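Local coordinates for protein high choriolytic enzyme 1 (Oryzias latipes, PDB 3VTG) that digests the inner layer of the fish egg envelope at hatching, as a zinc-dependent endopeptidase of the astacin family, at residues Y149-R157 against S168-V177. Numbering follows the deposited sequence.
Sequences YSSIMHYGR and SITPIPNPNV
Arg157 holds the segment 168-177 at two places, by its backbone carbonyl at Ile169 and by its guanidinium at the turn Asn174-Val177. With CG set between the backbone N and the carbonyl carbon (chi1 68°) and a bend at chi3, the chain swings past Pro171, crossing it at about a right angle with Arg157 NH1 3.7 Å from Pro171 CD. Arg157 NH1 then donates to Pro175 O (2.9 Å), almost in line with that carbonyl though tilted from the guanidinium plane. Arg157 NH2 adds a weak bond to the same oxygen and lies 2.8 Å from Val177 O. Replacing Arg157 by an alanine would probably leave Pro175 O without its two guanidinium donors and the Asn174-Val177 turn less firmly tied to the segment 149-157. Arg157 O accepts from Ile169 N (3.3 Å, nearly straight) and more weakly from Ser168 N. The Tyr149 ring turns one side to both Val177 and Pro171: Val177 CB lies over that face, offset toward the rim, with Val177 CG1 3.5 Å from Tyr149 CD2, and Pro171 CB comes in obliquely on the same side, 3.7 Å from Tyr149 CE1. The Tyr149 hydroxyl bonds to Tyr119 O and receives a hydrogen bond from a water that also accepts from Asn174 N. Ile169 CD1 meets Tyr155 CB at 3.6 Å, while Ile169 CG2 approaches the edge of the His154 imidazole, whose ND1 donates to Tyr155 O. Beyond, the Tyr155 ring meets His109, a zinc ligand, and Ile152 O accepts from ND1 of the ligand His99. The type I turn Ser151-His154 is the astacin Met-turn, with Met153 beneath the zinc-binding histidines and the family's tyrosine, Tyr155, two residues on; the contact joins the chain that follows it to the strand 169-171.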
loop_
_atom_site.group_PDB
_atom_site.type_symbol
_atom_site.label_atom_id
_atom_site.label_comp_id
_atom_site.label_asym_id
_atom_site.label_seq_id
_atom_site.Cartn_x
_atom_site.Cartn_y
_atom_site.Cartn_z
ATOM N N TYR A 149 0.607 -14.073 -2.886
ATOM C CA TYR A 149 -0.835 -14.104 -2.651
ATOM C C TYR A 149 -1.202 -13.512 -1.291
ATOM O O TYR A 149 -2.304 -12.994 -1.112
ATOM C CB TYR A 149 -1.358 -15.536 -2.686
ATOM C CG TYR A 149 -1.379 -16.227 -4.031
ATOM C CD1 TYR A 149 -2.152 -15.740 -5.089
ATOM C CD2 TYR A 149 -0.665 -17.406 -4.226
ATOM C CE1 TYR A 149 -2.193 -16.403 -6.308
ATOM C CE2 TYR A 149 -0.701 -18.076 -5.435
ATOM C CZ TYR A 149 -1.459 -17.570 -6.472
ATOM O OH TYR A 149 -1.485 -18.256 -7.665
ATOM N N SER A 150 -0.276 -13.611 -0.337
ATOM C CA SER A 150 -0.518 -13.179 1.040
ATOM C C SER A 150 -0.131 -11.725 1.318
ATOM O O SER A 150 -0.203 -11.277 2.464
ATOM C CB SER A 150 0.186 -14.117 2.031
ATOM O OG SER A 150 1.571 -13.829 2.135
ATOM N N SER A 151 0.272 -10.994 0.279
ATOM C CA SER A 151 0.646 -9.586 0.423
ATOM C C SER A 151 -0.518 -8.738 0.915
ATOM O O SER A 151 -1.656 -8.912 0.476
ATOM C CB SER A 151 1.149 -9.015 -0.902
ATOM O OG SER A 151 1.302 -7.605 -0.811
ATOM N N ILE A 152 -0.214 -7.794 1.803
ATOM C CA ILE A 152 -1.196 -6.817 2.276
ATOM C C ILE A 152 -1.667 -5.915 1.124
ATOM O O ILE A 152 -2.631 -5.165 1.268
ATOM C CB ILE A 152 -0.617 -5.988 3.451
ATOM C CG1 ILE A 152 -1.739 -5.450 4.355
ATOM C CG2 ILE A 152 0.323 -4.892 2.948
ATOM C CD1 ILE A 152 -1.245 -4.779 5.623
ATOM N N MET A 153 -0.990 -6.015 -0.020
ATOM C CA MET A 153 -1.320 -5.216 -1.203
ATOM C C MET A 153 -2.191 -5.952 -2.228
ATOM O O MET A 153 -2.546 -5.384 -3.259
ATOM C CB MET A 153 -0.042 -4.708 -1.886
ATOM C CG MET A 153 0.915 -3.947 -0.974
ATOM S SD MET A 153 0.147 -2.606 -0.040
ATOM C CE MET A 153 -0.168 -1.413 -1.335
ATOM N N HIS A 154 -2.531 -7.207 -1.948
ATOM C CA HIS A 154 -3.344 -7.997 -2.870
ATOM C C HIS A 154 -4.808 -7.773 -2.628
ATOM O O HIS A 154 -5.269 -7.875 -1.494
ATOM C CB HIS A 154 -3.021 -9.482 -2.724
ATOM C CG HIS A 154 -3.317 -10.296 -3.963
ATOM N ND1 HIS A 154 -4.554 -10.405 -4.490
ATOM C CD2 HIS A 154 -2.477 -11.050 -4.779
ATOM C CE1 HIS A 154 -4.503 -11.183 -5.590
ATOM N NE2 HIS A 154 -3.235 -11.579 -5.764
ATOM N N TYR A 155 -5.550 -7.471 -3.690
ATOM C CA TYR A 155 -7.012 -7.406 -3.629
ATOM C C TYR A 155 -7.607 -8.757 -3.227
ATOM O O TYR A 155 -7.066 -9.816 -3.567
ATOM C CB TYR A 155 -7.579 -7.045 -5.004
ATOM C CG TYR A 155 -7.691 -5.571 -5.355
ATOM C CD1 TYR A 155 -7.060 -4.575 -4.601
ATOM C CD2 TYR A 155 -8.416 -5.183 -6.480
ATOM C CE1 TYR A 155 -7.168 -3.236 -4.954
ATOM C CE2 TYR A 155 -8.529 -3.854 -6.840
ATOM C CZ TYR A 155 -7.908 -2.885 -6.076
ATOM O OH TYR A 155 -8.028 -1.566 -6.445
ATOM N N GLY A 156 -8.734 -8.716 -2.522
ATOM C CA GLY A 156 -9.538 -9.914 -2.294
ATOM C C GLY A 156 -10.184 -10.379 -3.592
ATOM O O GLY A 156 -10.259 -9.617 -4.566
ATOM N N ARG A 157 -10.657 -11.623 -3.605
ATOM C CA ARG A 157 -11.210 -12.234 -4.818
ATOM C C ARG A 157 -12.510 -11.581 -5.286
ATOM O O ARG A 157 -12.887 -11.719 -6.450
ATOM C CB ARG A 157 -11.403 -13.749 -4.637
ATOM C CG ARG A 157 -12.480 -14.155 -3.637
ATOM C CD ARG A 157 -12.484 -15.660 -3.388
ATOM N NE ARG A 157 -11.211 -16.140 -2.845
ATOM C CZ ARG A 157 -10.383 -16.983 -3.464
ATOM N NH1 ARG A 157 -10.683 -17.473 -4.661
ATOM N NH2 ARG A 157 -9.249 -17.347 -2.876
ATOM N N SER A 168 -13.834 -11.263 -9.043
ATOM C CA SER A 168 -13.021 -10.454 -9.941
ATOM C C SER A 168 -11.656 -11.091 -10.202
ATOM O O SER A 168 -11.087 -10.915 -11.280
ATOM C CB SER A 168 -12.838 -9.047 -9.377
ATOM O OG SER A 168 -12.222 -9.084 -8.104
ATOM N N ILE A 169 -11.139 -11.823 -9.215
ATOM C CA ILE A 169 -9.817 -12.450 -9.305
ATOM C C ILE A 169 -9.905 -13.911 -8.887
ATOM O O ILE A 169 -10.473 -14.227 -7.841
ATOM C CB ILE A 169 -8.781 -11.746 -8.394
ATOM C CG1 ILE A 169 -8.685 -10.251 -8.718
ATOM C CG2 ILE A 169 -7.413 -12.412 -8.507
ATOM C CD1 ILE A 169 -7.921 -9.447 -7.687
ATOM N N THR A 170 -9.331 -14.793 -9.704
ATOM C CA THR A 170 -9.220 -16.208 -9.358
ATOM C C THR A 170 -7.758 -16.633 -9.394
ATOM O O THR A 170 -7.136 -16.595 -10.452
ATOM C CB THR A 170 -10.010 -17.108 -10.329
ATOM O OG1 THR A 170 -11.362 -16.644 -10.431
ATOM C CG2 THR A 170 -9.998 -18.561 -9.841
ATOM N N PRO A 171 -7.198 -17.033 -8.237
ATOM C CA PRO A 171 -5.839 -17.574 -8.238
ATOM C C PRO A 171 -5.741 -18.836 -9.096
ATOM O O PRO A 171 -6.669 -19.649 -9.109
ATOM C CB PRO A 171 -5.594 -17.913 -6.764
ATOM C CG PRO A 171 -6.513 -17.009 -6.016
ATOM C CD PRO A 171 -7.743 -16.930 -6.872
ATOM N N ILE A 172 -4.636 -18.966 -9.826
ATOM C CA ILE A 172 -4.376 -20.134 -10.675
ATOM C C ILE A 172 -2.991 -20.702 -10.351
ATOM O O ILE A 172 -2.072 -19.934 -10.069
ATOM C CB ILE A 172 -4.503 -19.804 -12.189
ATOM C CG1 ILE A 172 -3.552 -18.664 -12.598
ATOM C CG2 ILE A 172 -5.950 -19.474 -12.549
ATOM C CD1 ILE A 172 -3.411 -18.467 -14.095
ATOM N N PRO A 173 -2.830 -22.042 -10.381
ATOM C CA PRO A 173 -3.802 -23.076 -10.747
ATOM C C PRO A 173 -4.687 -23.547 -9.590
ATOM O O PRO A 173 -5.582 -24.366 -9.799
ATOM C CB PRO A 173 -2.908 -24.222 -11.215
ATOM C CG PRO A 173 -1.693 -24.098 -10.361
ATOM C CD PRO A 173 -1.506 -22.627 -10.088
ATOM N N ASN A 174 -4.435 -23.042 -8.385
ATOM C CA ASN A 174 -5.239 -23.387 -7.218
ATOM C C ASN A 174 -6.116 -22.206 -6.800
ATOM O O ASN A 174 -5.616 -21.241 -6.217
ATOM C CB ASN A 174 -4.339 -23.836 -6.059
ATOM C CG ASN A 174 -5.124 -24.295 -4.839
ATOM O OD1 ASN A 174 -6.348 -24.166 -4.774
ATOM N ND2 ASN A 174 -4.410 -24.830 -3.856
ATOM N N PRO A 175 -7.431 -22.290 -7.078
ATOM C CA PRO A 175 -8.327 -21.162 -6.809
ATOM C C PRO A 175 -8.573 -20.915 -5.321
ATOM O O PRO A 175 -9.109 -19.869 -4.952
ATOM C CB PRO A 175 -9.627 -21.580 -7.501
ATOM C CG PRO A 175 -9.606 -23.071 -7.460
ATOM C CD PRO A 175 -8.161 -23.459 -7.614
ATOM N N ASN A 176 -8.164 -21.864 -4.480
ATOM C CA ASN A 176 -8.471 -21.824 -3.051
ATOM C C ASN A 176 -7.455 -21.084 -2.179
ATOM O O ASN A 176 -7.678 -20.908 -0.980
ATOM C CB ASN A 176 -8.694 -23.245 -2.515
ATOM C CG ASN A 176 -9.872 -23.936 -3.175
ATOM O OD1 ASN A 176 -10.952 -23.360 -3.308
ATOM N ND2 ASN A 176 -9.668 -25.181 -3.588
ATOM N N VAL A 177 -6.346 -20.655 -2.777
ATOM C CA VAL A 177 -5.339 -19.872 -2.060
ATOM C C VAL A 177 -5.961 -18.540 -1.612
ATOM O O VAL A 177 -6.558 -17.840 -2.431
ATOM C CB VAL A 177 -4.091 -19.606 -2.932
ATOM C CG1 VAL A 177 -3.030 -18.860 -2.138
ATOM C CG2 VAL A 177 -3.519 -20.909 -3.472
HETATM O O HOH W 1 -2.916 -20.777 -7.155
HETATM O O HOH W 2 -11.739 -16.616 -7.052
#